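Ribonucleoside-diphosphate reductase subunit beta (Bacillus halodurans C-125, PDB 2RCC) probably catalyses, as the iron-containing small subunit of a class I ribonucleotide reductase, the conversion of ribonucleotides to the deoxyribonucleotides needed for DNA synthesis. Local coordinates at residues E3-R8 against I22-S27; N29-D34 against T104-A109; L226-F231 against V294-E299. One frame throughout, in Å; residues are numbered along the deposited sequence.

Contact 1 of 3, residues E3-R8 against I22-S27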
# COMPACT_ATOMS: atom_id res chain seq x y z
N GLU A 3 6.00 -19.07 21.02
CA GLU A 3 6.87 -17.88 21.13
C GLU A 3 6.11 -16.63 20.69
O GLU A 3 5.33 -16.71 19.76
CB GLU A 3 8.11 -18.03 20.23
CG GLU A 3 7.85 -18.24 18.66
CD GLU A 3 9.15 -18.26 17.82
OE1 GLU A 3 10.24 -18.49 18.39
OE2 GLU A 3 9.09 -18.02 16.59
N GLN A 4 6.30 -15.49 21.35
CA GLN A 4 5.62 -14.27 20.88
C GLN A 4 6.37 -13.69 19.69
O GLN A 4 7.58 -13.86 19.59
CB GLN A 4 5.38 -13.23 21.97
CG GLN A 4 4.14 -13.55 22.81
CD GLN A 4 3.75 -12.43 23.75
OE1 GLN A 4 4.61 -11.73 24.30
NE2 GLN A 4 2.44 -12.26 23.95
N LEU A 5 5.65 -13.02 18.80
CA LEU A 5 6.23 -12.47 17.58
C LEU A 5 6.92 -11.15 17.82
O LEU A 5 6.48 -10.36 18.63
CB LEU A 5 5.17 -12.23 16.52
CG LEU A 5 4.38 -13.47 16.13
CD1 LEU A 5 3.45 -13.10 15.04
CD2 LEU A 5 5.25 -14.68 15.75
N GLN A 6 7.98 -10.92 17.07
CA GLN A 6 8.72 -9.69 17.13
C GLN A 6 8.31 -8.92 15.90
O GLN A 6 8.15 -9.50 14.83
CB GLN A 6 10.22 -9.99 17.14
CG GLN A 6 10.68 -10.79 18.34
CD GLN A 6 10.46 -10.05 19.64
OE1 GLN A 6 10.92 -8.92 19.80
NE2 GLN A 6 9.74 -10.67 20.58
N LYS A 7 8.05 -7.63 16.06
CA LYS A 7 7.72 -6.78 14.94
C LYS A 7 8.86 -6.72 13.94
O LYS A 7 10.02 -6.83 14.32
CB LYS A 7 7.38 -5.34 15.38
CG LYS A 7 5.95 -5.12 15.87
CD LYS A 7 5.75 -3.68 16.32
CE LYS A 7 4.36 -3.42 16.94
N ARG A 8 8.51 -6.53 12.67
CA ARG A 8 9.50 -6.35 11.61
C ARG A 8 10.35 -5.11 11.88
O ARG A 8 9.84 -4.02 12.16
CB ARG A 8 8.82 -6.17 10.27
CG ARG A 8 9.74 -5.83 9.08
CD ARG A 8 9.00 -5.68 7.79
NE ARG A 8 7.97 -4.64 7.78
CZ ARG A 8 6.66 -4.82 7.98
NH1 ARG A 8 6.12 -6.01 8.15
NH2 ARG A 8 5.86 -3.78 7.96
N ILE A 22 8.78 -16.07 7.48
CA ILE A 22 7.61 -15.19 7.43
C ILE A 22 7.34 -14.47 8.77
O ILE A 22 6.94 -13.32 8.76
CB ILE A 22 6.31 -16.00 7.00
CG1 ILE A 22 6.42 -16.50 5.57
CG2 ILE A 22 5.05 -15.16 7.10
CD1 ILE A 22 5.28 -17.49 5.23
N LEU A 23 7.53 -15.17 9.89
CA LEU A 23 7.35 -14.61 11.23
C LEU A 23 8.60 -14.92 12.03
O LEU A 23 9.14 -16.01 11.93
CB LEU A 23 6.14 -15.22 11.92
CG LEU A 23 4.76 -15.09 11.31
CD1 LEU A 23 3.74 -15.95 12.10
CD2 LEU A 23 4.30 -13.63 11.22
N ASN A 24 9.06 -13.97 12.85
CA ASN A 24 10.28 -14.13 13.60
C ASN A 24 11.50 -14.54 12.74
O ASN A 24 12.38 -15.22 13.21
CB ASN A 24 10.06 -15.07 14.82
CG ASN A 24 9.36 -14.37 15.98
OD1 ASN A 24 9.27 -13.14 16.01
ND2 ASN A 24 8.92 -15.16 16.96
N GLY A 25 11.58 -14.06 11.49
CA GLY A 25 12.72 -14.33 10.63
C GLY A 25 13.65 -13.14 10.64
O GLY A 25 13.48 -12.20 11.42
N LYS A 26 14.61 -13.16 9.71
CA LYS A 26 15.56 -12.08 9.53
C LYS A 26 15.39 -11.58 8.11
O LYS A 26 15.24 -12.40 7.19
CB LYS A 26 16.98 -12.58 9.72
CG LYS A 26 17.29 -13.11 11.10
CD LYS A 26 17.39 -11.98 12.12
CE LYS A 26 18.02 -12.49 13.44
N SER A 27 15.40 -10.26 7.97
CA SER A 27 15.24 -9.56 6.71
C SER A 27 15.90 -8.19 6.86
O SER A 27 15.69 -7.49 7.85
CB SER A 27 13.74 -9.33 6.44
OG SER A 27 13.55 -8.63 5.20
O HOH W 1 7.39 -11.75 13.52
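The carboxamide of Asn24 docks against the extended run Glu3-Gln6 and binds three of its residues at once. Its ND2 gives one N-H to Glu3 OE2 at 2.9 Å and the other to Gln4 O at 3.2 Å; both bonds are nearly straight (174° and 179°) and lie in the amide plane, so the two protons are used along their natural directions. Neither acceptor is met in its own plane: the donor stands almost square above the carboxylate of Glu3 and is tilted out of the carbonyl plane of Gln4. On the other arm of the amide, Asn24 OD1 accepts from Gln6 N at 2.8 Å, in the carbonyl plane. Bonds at both ends are likely to fix the orientation of the amide. Two irregular segments of the N-terminal arm are joined here, ahead of helix 41-50 and of the ferritin-like helical bundle, through one asparagine side chain bonded to two backbone groups and a carboxylate. Water 1 adds a bridge beside it, accepting from Asn24 N and lying 2.7 Å from Gln6 O, to which it can donate. Beside the amide, Leu5 CD1 meets Leu23 CD2 at 3.9 Å, while Leu5 CD2 touches Asn24 ND2. Leu5 CG stands beside its own backbone N (chi1 -58°), which brings the branched end closer to Leu23 than its CB bond alone would. Farther out, Leu23 leans on Leu234 and Phe175, and Leu5 on Pro172, while Gln4 NE2 is bound to Asn169. At the end of the run, Arg8 forms a salt bridge with Asp94 of the second subunit.

Contact 2 of 3, residues N29-D34 against T104-A109. With EDO (1,2-ethanediol), chain H.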
# COMPACT_ATOMS: atom_id res chain seq x y z
N ASN A 29 15.10 -5.57 5.18
CA ASN A 29 14.00 -4.67 4.86
C ASN A 29 14.27 -3.84 3.57
O ASN A 29 13.48 -2.98 3.23
CB ASN A 29 13.55 -3.81 6.03
CG ASN A 29 12.09 -3.44 5.92
OD1 ASN A 29 11.28 -4.26 5.49
ND2 ASN A 29 11.74 -2.20 6.27
N VAL A 30 15.37 -4.11 2.88
CA VAL A 30 15.66 -3.53 1.58
C VAL A 30 15.18 -4.58 0.60
O VAL A 30 15.62 -5.74 0.66
CB VAL A 30 17.16 -3.28 1.37
CG1 VAL A 30 17.41 -2.72 -0.03
CG2 VAL A 30 17.69 -2.32 2.44
N LEU A 31 14.22 -4.18 -0.25
CA LEU A 31 13.53 -5.05 -1.18
C LEU A 31 14.06 -5.00 -2.62
O LEU A 31 13.89 -4.02 -3.32
CB LEU A 31 12.04 -4.77 -1.18
CG LEU A 31 11.06 -5.52 -2.11
CD1 LEU A 31 11.19 -7.05 -2.12
CD2 LEU A 31 9.64 -5.07 -1.75
N ASN A 32 14.75 -6.07 -2.98
CA ASN A 32 15.20 -6.38 -4.33
C ASN A 32 14.19 -7.41 -4.85
O ASN A 32 14.23 -8.58 -4.47
CB ASN A 32 16.60 -7.00 -4.28
CG ASN A 32 17.10 -7.44 -5.64
OD1 ASN A 32 16.41 -7.29 -6.67
ND2 ASN A 32 18.33 -8.01 -5.66
N TRP A 33 13.31 -6.99 -5.76
CA TRP A 33 12.26 -7.88 -6.27
C TRP A 33 12.80 -9.12 -7.02
O TRP A 33 12.08 -10.11 -7.14
CB TRP A 33 11.21 -7.13 -7.10
CG TRP A 33 10.15 -6.49 -6.26
CD1 TRP A 33 10.06 -5.17 -5.90
CD2 TRP A 33 9.02 -7.13 -5.66
NE1 TRP A 33 8.98 -4.97 -5.13
CE2 TRP A 33 8.30 -6.14 -4.97
CE3 TRP A 33 8.56 -8.47 -5.63
CZ2 TRP A 33 7.14 -6.43 -4.24
CZ3 TRP A 33 7.38 -8.76 -4.91
CH2 TRP A 33 6.69 -7.75 -4.24
N ASP A 34 14.04 -9.06 -7.50
CA ASP A 34 14.71 -10.22 -8.11
C ASP A 34 15.47 -11.11 -7.09
O ASP A 34 16.15 -12.06 -7.49
CB ASP A 34 15.59 -9.75 -9.28
CG ASP A 34 14.73 -9.16 -10.43
OD1 ASP A 34 13.84 -9.88 -10.94
OD2 ASP A 34 14.92 -7.98 -10.81
N THR A 104 8.07 -10.70 8.66
CA THR A 104 9.52 -10.44 8.53
C THR A 104 10.01 -10.83 7.14
O THR A 104 11.02 -11.54 6.99
CB THR A 104 10.29 -11.15 9.66
OG1 THR A 104 9.83 -12.49 9.70
CG2 THR A 104 10.03 -10.52 10.99
N ASP A 105 9.25 -10.38 6.13
CA ASP A 105 9.58 -10.54 4.71
C ASP A 105 9.16 -9.25 4.08
O ASP A 105 7.95 -8.89 4.14
CB ASP A 105 8.85 -11.73 4.07
CG ASP A 105 9.19 -11.95 2.58
OD1 ASP A 105 9.06 -11.01 1.78
OD2 ASP A 105 9.47 -13.10 2.18
N SER A 106 10.12 -8.56 3.46
CA SER A 106 9.87 -7.25 2.87
C SER A 106 8.96 -7.32 1.67
O SER A 106 8.20 -6.35 1.43
CB SER A 106 11.17 -6.54 2.50
OG SER A 106 11.95 -7.31 1.62
N SER A 107 9.03 -8.42 0.90
CA SER A 107 8.15 -8.62 -0.26
C SER A 107 6.70 -8.79 0.18
O SER A 107 5.80 -8.24 -0.44
CB SER A 107 8.58 -9.76 -1.19
OG SER A 107 8.41 -11.03 -0.59
N LEU A 108 6.46 -9.55 1.25
CA LEU A 108 5.10 -9.73 1.75
C LEU A 108 4.58 -8.42 2.37
O LEU A 108 3.40 -8.08 2.19
CB LEU A 108 5.03 -10.88 2.77
CG LEU A 108 5.45 -12.28 2.24
CD1 LEU A 108 5.24 -13.37 3.29
CD2 LEU A 108 4.73 -12.66 0.95
N ALA A 109 5.44 -7.70 3.10
CA ALA A 109 5.06 -6.38 3.65
C ALA A 109 4.65 -5.46 2.51
O ALA A 109 3.64 -4.77 2.61
CB ALA A 109 6.19 -5.80 4.49
C1 EDO H . 9.55 -2.83 2.98
O1 EDO H . 9.05 -3.71 4.00
C2 EDO H . 9.17 -3.18 1.57
O2 EDO H . 9.64 -2.06 0.86
O HOH W 2 14.45 -7.22 2.55
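The capped N-terminus of helix 106-133 receives the loop 29-34 along its first turn, where Leu31, Ser106 and Ser107 carry most of the contact. Leu31 points its CB at the helix, and its two methyls divide the work: CD1 lies 3.9 Å from Ser107 CB, and CD2 is 3.7 Å from Ser106 O. CD2 also rests over one face of the Trp33 ring, offset toward its rim, so the leucine fills the angle between indole and helix. The far atoms of the six-membered ring reach Ser107 too, with Trp33 CZ3 4.0 Å from its CB. Polar links across the contact are indirect. Water 2 accepts from Ser106 OG at 2.7 Å and donates to Val30 O, tying the hydroxyl to the loop backbone; Ser106 OG sits between its own N and carbonyl carbon (chi1 57°), a position that turns it toward this water. A 1,2-ethanediol, probably from the crystallisation liquor, lies by Leu31 CD2 and Ala109 CB, and its O1 donates to Asn29 OD1 at 2.7 Å. The diol also bonds to Ser90 O of the second subunit. That subunit binds the loop directly, Leu31 N meeting its Ser90 and Leu31 O its Asn123, so loop 29-34 lies between helix 106-133 and the partner. The helix start is fixed by Asp105, whose OD1 accepts from Leu108 N at 3.0 Å, from above the carboxylate plane, and more weakly from Ser107 N. In the loop, Asn32 OD1 accepts from Asp34 N at 3.1 Å, an Asx turn. Asp105 bonded to amides of the first turn is the arrangement of an N-cap.

Contact 3 of 3, residues L226-F231 against V294-E299; sequences LFTNIF and VQLGME
Phe231 and Leu296 form the main apolar contact between helix 207-237 and the end of helix 278-295. Leu296 CD2 lies over one face of the phenyl ring, 3.9 Å from its centroid and 27° off the ring normal, a CH-pi contact offset toward the rim. The offset carries the methyl toward the root of the ring, 3.5 Å from Phe231 CG. Phe231 CG is trans to the backbone N (chi1 -178°), which sends the ring out from its helix to lie across the leucine at about a right angle. At the ring edge, in plane, the CE methyl of selenomethionine Met298, in one of its two conformers, lies 4.0 Å from Phe231 CZ. Replacing Phe231 by an alanine would remove the ring, and Leu296 CD2 would probably lose its aromatic face, leaving a gap against helix 278-295. The second apolar contact is made by Thr228, whose CG2 is 3.9 Å from Leu296 CD2 and a similar distance from Gln295 CB. The contacts with carbonyl oxygens are van der Waals: Gln295 O lies 3.5 Å from Thr228 CB, and Leu296 O approaches Phe231 CE1. Gln295 O is satisfied by Lys232 NZ, whereas Thr228 OG1 turns back to Val224 O in its own helix. Backbone bonding shapes the other partner: Gly297, with positive phi and its N bonded to Val294 O at 2.9 Å, closes helix 278-295 in a Schellman motif just before Met298. Leu176 and Val180 of helix 172-187 pack on Phe231, and Val250 of helix 244-268 touches Phe231, Leu296 and Met298, placing the contact where helices 172-187, 207-237, 244-268 and 278-295 meet.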
# COMPACT_ATOMS: atom_id res chain seq x y z
N LEU A 226 -2.85 -14.86 -1.88
CA LEU A 226 -1.77 -14.44 -0.99
C LEU A 226 -1.94 -15.06 0.41
O LEU A 226 -1.01 -15.67 0.97
CB LEU A 226 -1.72 -12.93 -0.86
CG LEU A 226 -0.67 -12.33 0.10
CD1 LEU A 226 0.72 -12.79 -0.23
CD2 LEU A 226 -0.79 -10.82 0.13
N PHE A 227 -3.11 -14.86 0.99
CA PHE A 227 -3.36 -15.39 2.34
C PHE A 227 -3.28 -16.92 2.45
O PHE A 227 -2.78 -17.44 3.44
CB PHE A 227 -4.70 -14.90 2.88
CG PHE A 227 -4.81 -13.39 3.01
CD1 PHE A 227 -3.84 -12.67 3.71
CD2 PHE A 227 -5.94 -12.70 2.52
CE1 PHE A 227 -3.96 -11.29 3.87
CE2 PHE A 227 -6.06 -11.33 2.67
CZ PHE A 227 -5.07 -10.63 3.33
N THR A 228 -3.81 -17.65 1.46
CA THR A 228 -3.73 -19.11 1.49
C THR A 228 -2.30 -19.63 1.31
O THR A 228 -1.90 -20.65 1.91
CB THR A 228 -4.75 -19.78 0.52
OG1 THR A 228 -4.47 -19.44 -0.82
CG2 THR A 228 -6.15 -19.35 0.83
N ASN A 229 -1.50 -18.93 0.51
CA ASN A 229 -0.09 -19.23 0.36
C ASN A 229 0.64 -19.02 1.69
O ASN A 229 1.39 -19.89 2.11
CB ASN A 229 0.59 -18.39 -0.72
CG ASN A 229 0.38 -18.90 -2.14
OD1 ASN A 229 -0.23 -19.92 -2.37
ND2 ASN A 229 0.92 -18.19 -3.10
N ILE A 230 0.37 -17.91 2.37
CA ILE A 230 0.99 -17.64 3.69
C ILE A 230 0.61 -18.71 4.68
O ILE A 230 1.48 -19.18 5.44
CB ILE A 230 0.61 -16.22 4.25
CG1 ILE A 230 1.24 -15.14 3.41
CG2 ILE A 230 1.07 -16.08 5.73
CD1 ILE A 230 0.61 -13.77 3.63
N PHE A 231 -0.67 -19.14 4.65
CA PHE A 231 -1.15 -20.20 5.52
C PHE A 231 -0.33 -21.48 5.32
O PHE A 231 0.17 -22.08 6.30
CB PHE A 231 -2.65 -20.47 5.28
CG PHE A 231 -3.23 -21.53 6.16
CD1 PHE A 231 -3.21 -22.89 5.78
CD2 PHE A 231 -3.81 -21.20 7.38
CE1 PHE A 231 -3.73 -23.88 6.61
CE2 PHE A 231 -4.35 -22.20 8.20
CZ PHE A 231 -4.31 -23.53 7.82
N VAL A 294 -10.25 -26.13 0.55
CA VAL A 294 -9.35 -26.77 -0.41
C VAL A 294 -8.15 -25.90 -0.68
O VAL A 294 -7.02 -26.40 -0.67
CB VAL A 294 -10.07 -27.13 -1.72
CG1 VAL A 294 -9.09 -27.67 -2.75
CG2 VAL A 294 -11.15 -28.18 -1.44
N GLN A 295 -8.36 -24.60 -0.90
CA GLN A 295 -7.26 -23.64 -1.11
C GLN A 295 -6.29 -23.55 0.07
O GLN A 295 -5.12 -23.24 -0.12
CB GLN A 295 -7.80 -22.25 -1.45
CG GLN A 295 -8.41 -22.19 -2.84
CD GLN A 295 -9.18 -20.91 -3.10
OE1 GLN A 295 -9.57 -20.19 -2.16
NE2 GLN A 295 -9.43 -20.62 -4.38
N LEU A 296 -6.79 -23.80 1.28
CA LEU A 296 -5.94 -23.88 2.48
C LEU A 296 -5.27 -25.27 2.70
O LEU A 296 -4.52 -25.45 3.66
CB LEU A 296 -6.79 -23.51 3.70
CG LEU A 296 -7.25 -22.05 3.81
CD1 LEU A 296 -8.43 -21.86 4.79
CD2 LEU A 296 -6.11 -21.20 4.21
N GLY A 297 -5.53 -26.23 1.81
CA GLY A 297 -5.02 -27.58 1.92
C GLY A 297 -5.74 -28.36 3.00
O GLY A 297 -5.22 -29.38 3.46
N MSE A 298 -6.98 -27.92 3.32
CA MSE A 298 -7.82 -28.52 4.37
C MSE A 298 -8.95 -29.33 3.80
O MSE A 298 -9.21 -29.28 2.61
CB MSE A 298 -8.39 -27.40 5.25
CG MSE A 298 -7.32 -26.73 6.07
SE MSE A 298 -6.78 -28.11 7.25
CE MSE A 298 -5.06 -27.42 7.83
N GLU A 299 -9.61 -30.12 4.65
CA GLU A 299 -10.75 -30.96 4.22
C GLU A 299 -12.03 -30.12 4.12
O GLU A 299 -12.24 -29.19 4.91
CB GLU A 299 -10.96 -32.18 5.16

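Contact 3 is buried among the helices and almost wholly apolar, whereas contact 1 lies in the partly exposed N-terminal arm and depends on an asparagine amide. Contact 2 is buried as well, but at the subunit interface, and combines leucine packing with a water bridge. Contacts 1 and 2 are neighbours: Ile22 O lies 2.8 Å from Thr104 N and Gly25 N 2.9 Å from Thr104 OG1, both probable hydrogen bonds, so the arm is attached just ahead of helix 106-133. Segment 226-231 meets the other two contacts through light packing, Ile22 against Ile230 and Leu108 against Leu226.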